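Local coordinates for ankyrin repeat domain-containing protein EMB506, chloroplastic (PDB 6JD6) that takes part in the initial differentiation of the proplastid during embryo development and is needed for correct cotyledon and leaf margin development, at residues 180-183 against 184-188; 210-214 against 215-219; 224-227 against 228-232. All blocks are in the same frame, centred on the assembly; numbering follows the deposited sequence.

Contact 1: 180-183 against 184-188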
loop_
_atom_site.group_PDB
_atom_site.type_symbol
_atom_site.label_atom_id
_atom_site.label_comp_id
_atom_site.label_asym_id
_atom_site.label_seq_id
_atom_site.Cartn_x
_atom_site.Cartn_y
_atom_site.Cartn_z
ATOM N N ALA A 180 -2.940 11.543 -7.166
ATOM C CA ALA A 180 -1.523 11.754 -7.430
ATOM C C ALA A 180 -0.698 11.247 -6.249
ATOM O O ALA A 180 -1.248 10.991 -5.180
ATOM C CB ALA A 180 -1.263 13.251 -7.670
ATOM N N PRO A 181 0.626 11.087 -6.433
ATOM C CA PRO A 181 1.491 10.724 -5.304
ATOM C C PRO A 181 1.300 11.601 -4.055
ATOM O O PRO A 181 1.348 11.079 -2.941
ATOM C CB PRO A 181 2.896 10.910 -5.883
ATOM C CG PRO A 181 2.729 10.534 -7.315
ATOM C CD PRO A 181 1.365 11.063 -7.711
ATOM N N ILE A 182 1.079 12.901 -4.229
ATOM C CA ILE A 182 0.884 13.782 -3.078
ATOM C C ILE A 182 -0.393 13.437 -2.286
ATOM O O ILE A 182 -0.403 13.539 -1.059
ATOM C CB ILE A 182 0.928 15.287 -3.474
ATOM C CG1 ILE A 182 0.815 16.188 -2.240
ATOM C CG2 ILE A 182 -0.161 15.624 -4.468
ATOM C CD1 ILE A 182 1.970 16.068 -1.285
ATOM N N HIS A 183 -1.452 13.013 -2.978
ATOM C CA HIS A 183 -2.683 12.564 -2.313
ATOM C C HIS A 183 -2.381 11.408 -1.351
ATOM O O HIS A 183 -2.771 11.423 -0.182
ATOM C CB HIS A 183 -3.714 12.070 -3.337
ATOM C CG HIS A 183 -4.502 13.153 -4.011
ATOM N ND1 HIS A 183 -4.455 13.366 -5.373
ATOM C CD2 HIS A 183 -5.392 14.049 -3.521
ATOM C CE1 HIS A 183 -5.263 14.362 -5.690
ATOM N NE2 HIS A 183 -5.842 14.797 -4.585
ATOM N N TYR A 184 -1.686 10.397 -1.856
ATOM C CA TYR A 184 -1.404 9.206 -1.062
ATOM C C TYR A 184 -0.394 9.459 0.055
ATOM O O TYR A 184 -0.487 8.861 1.123
ATOM C CB TYR A 184 -0.938 8.053 -1.957
ATOM C CG TYR A 184 -2.012 7.514 -2.876
ATOM C CD1 TYR A 184 -3.164 6.936 -2.365
ATOM C CD2 TYR A 184 -1.859 7.558 -4.257
ATOM C CE1 TYR A 184 -4.144 6.430 -3.206
ATOM C CE2 TYR A 184 -2.831 7.060 -5.103
ATOM C CZ TYR A 184 -3.970 6.498 -4.572
ATOM O OH TYR A 184 -4.938 5.996 -5.416
ATOM N N ALA A 185 0.576 10.333 -0.192
ATOM C CA ALA A 185 1.568 10.666 0.826
ATOM C C ALA A 185 0.885 11.339 2.010
ATOM O O ALA A 185 1.242 11.118 3.169
ATOM C CB ALA A 185 2.652 11.568 0.247
ATOM N N VAL A 186 -0.107 12.164 1.707
ATOM C CA VAL A 186 -0.903 12.785 2.746
ATOM C C VAL A 186 -1.782 11.750 3.465
ATOM O O VAL A 186 -1.841 11.738 4.696
ATOM C CB VAL A 186 -1.752 13.934 2.180
ATOM C CG1 VAL A 186 -2.748 14.401 3.210
ATOM C CG2 VAL A 186 -0.842 15.085 1.743
ATOM N N GLN A 187 -2.433 10.862 2.711
ATOM C CA GLN A 187 -3.308 9.863 3.335
ATOM C C GLN A 187 -2.593 8.935 4.321
ATOM O O GLN A 187 -3.168 8.565 5.349
ATOM C CB GLN A 187 -4.082 9.019 2.312
ATOM C CG GLN A 187 -5.248 8.277 2.979
ATOM C CD GLN A 187 -5.881 7.194 2.128
ATOM O OE1 GLN A 187 -5.229 6.589 1.280
ATOM N NE2 GLN A 187 -7.171 6.937 2.363
ATOM N N VAL A 188 -1.354 8.553 4.015
ATOM C CA VAL A 188 -0.606 7.670 4.912
ATOM C C VAL A 188 0.210 8.460 5.932
ATOM O O VAL A 188 0.978 7.886 6.703
ATOM C CB VAL A 188 0.296 6.662 4.142
ATOM C CG1 VAL A 188 -0.536 5.872 3.137
ATOM C CG2 VAL A 188 1.444 7.377 3.438
#
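Val186 lies one helical turn beyond Ile182, and the two meet through both backbone and side chain. Val186 N donates to Ile182 O at 3.1 Å, and the methyl Val186 CG2 rests against the same oxygen at 3.2 Å. CG2 comes there because Val186 chi1 is 170°, which sets CG1 anti to the backbone N and leaves CG2 beside that N. Further out, Ile182 CD1 reaches forward to Val186 CG2 at 4.2 Å, so the pair shares an apolar strip along the helix. Ala185 N to Pro181 O and Gln187 N to His183 O, each 3.0 Å, continue the helical bonding. Tyr184 N makes a weaker, longer bond to Ala180 O. The tyrosine side chain leans back over this first turn, with CD2 3.6 Å from Ala180 O.

These residues open the first helix of the third ankyrin repeat with Ala-Pro-Ile-His, a variant of the Thr-Pro-Leu-His signature of the family. As in that motif, the histidine folds back on the helix start: Ala180 N donates to His183 ND1 at 3.0 Å, almost straight at 175° and in the ring plane. The other ring nitrogen, His183 NE2, bonds to Trp212 O in the next repeat, which fixes the rotation of the imidazole from both nitrogens.

Beyond this shell, Tyr184 OH is held by Asp175, more weakly by Gln146, and by a basic side chain of the partner protein. Gln187 bonds to a basic and a polar side chain of that same partner chain, while Ala185 packs on Thr193, Val194 and Leu197 of helix 191-199.

Contact 2: 210-214 against 215-219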
loop_
_atom_site.group_PDB
_atom_site.type_symbol
_atom_site.label_atom_id
_atom_site.label_comp_id
_atom_site.label_asym_id
_atom_site.label_seq_id
_atom_site.Cartn_x
_atom_site.Cartn_y
_atom_site.Cartn_z
ATOM N N GLU A 210 -13.289 13.174 -7.496
ATOM C CA GLU A 210 -14.374 13.756 -6.715
ATOM C C GLU A 210 -14.048 15.168 -6.222
ATOM O O GLU A 210 -14.728 15.693 -5.344
ATOM C CB GLU A 210 -14.729 12.845 -5.534
ATOM C CG GLU A 210 -15.355 11.512 -5.941
ATOM C CD GLU A 210 -15.567 10.567 -4.761
ATOM O OE1 GLU A 210 -14.591 9.913 -4.337
ATOM O OE2 GLU A 210 -16.712 10.479 -4.260
ATOM N N GLY A 211 -13.003 15.773 -6.781
ATOM C CA GLY A 211 -12.616 17.126 -6.412
ATOM C C GLY A 211 -11.863 17.237 -5.097
ATOM O O GLY A 211 -11.688 18.331 -4.569
ATOM N N TRP A 212 -11.416 16.108 -4.558
ATOM C CA TRP A 212 -10.655 16.119 -3.310
ATOM C C TRP A 212 -9.195 16.484 -3.558
ATOM O O TRP A 212 -8.550 15.919 -4.444
ATOM C CB TRP A 212 -10.744 14.760 -2.608
ATOM C CG TRP A 212 -12.006 14.571 -1.823
ATOM C CD1 TRP A 212 -13.289 14.665 -2.290
ATOM C CD2 TRP A 212 -12.107 14.247 -0.430
ATOM N NE1 TRP A 212 -14.181 14.426 -1.270
ATOM C CE2 TRP A 212 -13.481 14.165 -0.118
ATOM C CE3 TRP A 212 -11.168 14.017 0.585
ATOM C CZ2 TRP A 212 -13.942 13.867 1.165
ATOM C CZ3 TRP A 212 -11.624 13.720 1.859
ATOM C CH2 TRP A 212 -13.000 13.645 2.136
ATOM N N THR A 213 -8.685 17.433 -2.774
ATOM C CA THR A 213 -7.286 17.846 -2.854
ATOM C C THR A 213 -6.500 17.255 -1.678
ATOM O O THR A 213 -7.096 16.717 -0.744
ATOM C CB THR A 213 -7.162 19.386 -2.826
ATOM O OG1 THR A 213 -7.565 19.873 -1.542
ATOM C CG2 THR A 213 -8.021 20.023 -3.913
ATOM N N PRO A 214 -5.156 17.343 -1.716
ATOM C CA PRO A 214 -4.383 16.892 -0.551
ATOM C C PRO A 214 -4.776 17.592 0.757
ATOM O O PRO A 214 -4.728 16.957 1.815
ATOM C CB PRO A 214 -2.943 17.249 -0.935
ATOM C CG PRO A 214 -2.934 17.147 -2.417
ATOM C CD PRO A 214 -4.282 17.653 -2.865
ATOM N N LEU A 215 -5.156 18.865 0.688
ATOM C CA LEU A 215 -5.601 19.590 1.878
ATOM C C LEU A 215 -6.835 18.939 2.506
ATOM O O LEU A 215 -6.925 18.830 3.727
ATOM C CB LEU A 215 -5.889 21.062 1.559
ATOM C CG LEU A 215 -6.218 21.937 2.776
ATOM C CD1 LEU A 215 -5.055 21.919 3.764
ATOM C CD2 LEU A 215 -6.551 23.376 2.368
ATOM N N HIS A 216 -7.780 18.516 1.666
ATOM C CA HIS A 216 -8.968 17.791 2.125
ATOM C C HIS A 216 -8.585 16.519 2.889
ATOM O O HIS A 216 -9.089 16.259 3.982
ATOM C CB HIS A 216 -9.887 17.425 0.943
ATOM C CG HIS A 216 -10.620 18.593 0.354
ATOM N ND1 HIS A 216 -10.321 19.110 -0.890
ATOM C CD2 HIS A 216 -11.644 19.337 0.832
ATOM C CE1 HIS A 216 -11.127 20.126 -1.148
ATOM N NE2 HIS A 216 -11.940 20.287 -0.120
ATOM N N ILE A 217 -7.693 15.727 2.302
ATOM C CA ILE A 217 -7.254 14.486 2.928
ATOM C C ILE A 217 -6.473 14.743 4.222
ATOM O O ILE A 217 -6.627 14.012 5.201
ATOM C CB ILE A 217 -6.388 13.642 1.966
ATOM C CG1 ILE A 217 -7.123 13.413 0.645
ATOM C CG2 ILE A 217 -6.017 12.307 2.609
ATOM C CD1 ILE A 217 -6.291 12.655 -0.378
ATOM N N ALA A 218 -5.638 15.780 4.222
ATOM C CA ALA A 218 -4.859 16.133 5.407
ATOM C C ALA A 218 -5.772 16.425 6.592
ATOM O O ALA A 218 -5.575 15.906 7.692
ATOM C CB ALA A 218 -3.957 17.330 5.119
ATOM N N VAL A 219 -6.777 17.257 6.352
ATOM C CA VAL A 219 -7.768 17.582 7.369
ATOM C C VAL A 219 -8.584 16.346 7.791
ATOM O O VAL A 219 -8.872 16.156 8.971
ATOM C CB VAL A 219 -8.691 18.714 6.884
ATOM C CG1 VAL A 219 -9.763 19.003 7.906
ATOM C CG2 VAL A 219 -7.867 19.973 6.606
#
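His216 ND1 is where the turn and the helix of this contact meet: Thr213 N donates to it at 3.0 Å, with an N-H...N angle of 169° and the donor close to the imidazole plane. Thr213 OG1 stands 2.9 Å from the same His216 ND1. Together these residues form a capping box at the start of helix 214-220, within the Thr-Pro-Leu-His signature of the fourth ankyrin repeat. The return bond is weak, His216 N to Thr213 OG1 at 3.5 Å, and it depends on a Thr213 chi1 of 67°, which tucks OG1 between the backbone N and the carbonyl carbon. On the far side of the imidazole, His216 NE2 bonds to Lys245 O of the next repeat. Because ND1 accepts, the proton is probably on NE2.

Trp212 precedes the cap and lays its six-membered ring by the first turn. Its CE3 is 3.7 Å from His216 CB, and Ile217 CG1 comes up at the indole edge. The indole five-membered ring and the imidazole are inclined at 45°, an oblique pairing. An aromatic side chain of the partner protein also meets Trp212, and Leu250 of helix 247-252 packs on it.

Within the helix, Ile217 N bonds to Thr213 O. The shortest of the backbone bonds joins Ala218 N to Pro214 O at 2.8 Å. Ala218 CB lies 3.4 Å from Pro214 O.

Contact 3: 224-227 against 228-232. With SO4 (sulfate ion), chain C.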
loop_
_atom_site.group_PDB
_atom_site.type_symbol
_atom_site.label_atom_id
_atom_site.label_comp_id
_atom_site.label_asym_id
_atom_site.label_seq_id
_atom_site.Cartn_x
_atom_site.Cartn_y
_atom_site.Cartn_z
ATOM N N ARG A 224 -2.367 17.936 12.025
ATOM C CA ARG A 224 -2.069 19.361 12.073
ATOM C C ARG A 224 -0.779 19.737 11.339
ATOM O O ARG A 224 -0.747 20.725 10.607
ATOM C CB ARG A 224 -2.013 19.838 13.530
ATOM C CG ARG A 224 -3.366 19.792 14.237
ATOM C CD ARG A 224 -3.223 19.947 15.747
ATOM N NE ARG A 224 -2.536 18.808 16.351
ATOM C CZ ARG A 224 -2.342 18.659 17.659
ATOM N NH1 ARG A 224 -2.785 19.579 18.503
ATOM N NH2 ARG A 224 -1.707 17.590 18.120
ATOM N N ASP A 225 0.282 18.959 11.537
ATOM C CA ASP A 225 1.566 19.247 10.892
ATOM C C ASP A 225 1.479 19.243 9.368
ATOM O O ASP A 225 2.003 20.139 8.708
ATOM C CB ASP A 225 2.646 18.257 11.339
ATOM C CG ASP A 225 3.152 18.540 12.736
ATOM O OD1 ASP A 225 2.883 19.643 13.256
ATOM O OD2 ASP A 225 3.829 17.660 13.309
ATOM N N ILE A 226 0.825 18.229 8.813
ATOM C CA ILE A 226 0.716 18.110 7.362
ATOM C C ILE A 226 -0.265 19.130 6.775
ATOM O O ILE A 226 -0.013 19.698 5.710
ATOM C CB ILE A 226 0.372 16.669 6.940
ATOM C CG1 ILE A 226 1.577 15.759 7.213
ATOM C CG2 ILE A 226 -0.010 16.608 5.467
ATOM C CD1 ILE A 226 1.318 14.295 6.940
ATOM N N THR A 227 -1.365 19.378 7.480
ATOM C CA THR A 227 -2.292 20.441 7.092
ATOM C C THR A 227 -1.552 21.777 7.012
ATOM O O THR A 227 -1.677 22.513 6.029
ATOM C CB THR A 227 -3.478 20.560 8.076
ATOM O OG1 THR A 227 -4.271 19.366 8.026
ATOM C CG2 THR A 227 -4.362 21.761 7.726
ATOM N N LYS A 228 -0.763 22.073 8.041
ATOM C CA LYS A 228 -0.019 23.327 8.101
ATOM C C LYS A 228 1.009 23.448 6.982
ATOM O O LYS A 228 1.144 24.503 6.362
ATOM C CB LYS A 228 0.679 23.488 9.454
ATOM C CG LYS A 228 1.550 24.734 9.538
ATOM C CD LYS A 228 2.019 25.014 10.958
ATOM C CE LYS A 228 2.780 26.329 11.026
ATOM N NZ LYS A 228 3.102 26.731 12.428
ATOM N N ILE A 229 1.738 22.370 6.722
ATOM C CA ILE A 229 2.796 22.440 5.724
ATOM C C ILE A 229 2.246 22.553 4.297
ATOM O O ILE A 229 2.872 23.170 3.437
ATOM C CB ILE A 229 3.825 21.293 5.871
ATOM C CG1 ILE A 229 5.198 21.760 5.394
ATOM C CG2 ILE A 229 3.375 20.043 5.142
ATOM C CD1 ILE A 229 6.284 20.748 5.613
ATOM N N LEU A 230 1.068 21.981 4.053
ATOM C CA LEU A 230 0.400 22.161 2.768
ATOM C C LEU A 230 0.018 23.628 2.563
ATOM O O LEU A 230 0.241 24.190 1.492
ATOM C CB LEU A 230 -0.838 21.262 2.669
ATOM C CG LEU A 230 -0.567 19.776 2.408
ATOM C CD1 LEU A 230 -1.840 18.939 2.573
ATOM C CD2 LEU A 230 0.028 19.589 1.020
ATOM N N LEU A 231 -0.551 24.244 3.598
ATOM C CA LEU A 231 -0.956 25.648 3.540
ATOM C C LEU A 231 0.242 26.583 3.357
ATOM O O LEU A 231 0.151 27.606 2.676
ATOM C CB LEU A 231 -1.730 26.031 4.808
ATOM C CG LEU A 231 -3.119 25.407 4.977
ATOM C CD1 LEU A 231 -3.622 25.590 6.405
ATOM C CD2 LEU A 231 -4.105 26.019 3.982
ATOM N N THR A 232 1.361 26.227 3.976
ATOM C CA THR A 232 2.596 26.999 3.856
ATOM C C THR A 232 3.166 26.878 2.442
ATOM O O THR A 232 3.901 27.746 1.977
ATOM C CB THR A 232 3.647 26.508 4.886
ATOM O OG1 THR A 232 3.165 26.750 6.212
ATOM C CG2 THR A 232 4.976 27.223 4.713
HETATM S S SO4 C . -0.578 16.201 14.627
HETATM O O1 SO4 C . -0.192 16.327 16.030
HETATM O O2 SO4 C . 0.332 16.984 13.794
HETATM O O3 SO4 C . -0.502 14.803 14.219
HETATM O O4 SO4 C . -1.955 16.664 14.473
#
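Arg224 and Lys228 are joined across one turn by a backbone bond, Lys228 N to Arg224 O at 2.9 Å, which begins a regular series. Ile229 N to Asp225 O, Leu230 N to Ile226 O and Leu231 N to Thr227 O follow, the last somewhat longer at 3.2 Å. Lys228 CB lies against Arg224 O, but the rest of the lysine runs out extended.

The apolar contacts are made by side chains lying abreast and pointing the same way. Ile226 CG2 touches Leu230 CD1 at 4.1 Å, and Thr227 CG2 meets Leu231 CD1 in a similar fashion. A Thr227 chi1 of -65° puts CG2 anti to the backbone N and OG1 beside it, so the methyl faces the leucine while the hydroxyl bonds to Asn223 O. Leu230 packs on Phe198 and Ala218, and Leu231 on Leu215.

The ionic contacts gather at the helix start, round a sulfate that probably came from the crystallisation liquor. One of its oxygens, O4, takes two bonds from Arg224: from the backbone N at 2.8 Å and from NE at 2.9 Å. Arg224 NH2 reaches sulfate O1, and the ion lies at the guanidinium edge, near its plane. Asp225 N donates to sulfate O2 at 3.0 Å. The bend at Arg224 chi3, -67°, turns the guanidinium back so that its edge, with NE and NH2, meets the ion, while NH1 forms a salt bridge with Asp262. Asp225 CG is 3.4 Å from sulfate O2; the anion would tend to raise the carboxylate's proton affinity, the helix start and Arg224 to lower it, leaving the net effect uncertain.

The sulfate thus occupies an anion site typical of helix N-termini, where backbone N-H groups point outward, here on the second helix of the fourth ankyrin repeat.

How the contacts relate
Contacts 1 and 2 cover the same place in successive repeats, the start of the first helix, and both are buried; contact 3 lies in the second helix of the repeat that contact 2 opens and has one exposed flank. In the first two, a histidine ties the helix start to its preceding turn through a backbone N-H, but the threonine hydroxyl cap belongs to contact 2 alone. The histidine of contact 1 also connects the two repeats. In contact 3 the helix start instead holds an anion. Contacts 2 and 3 pair the two helices of one repeat, with Pro214 O 3.6 Å from Leu230 CD1. Val186 of contact 1 also packs on Ile226 and Leu230, so all three share an apolar interior.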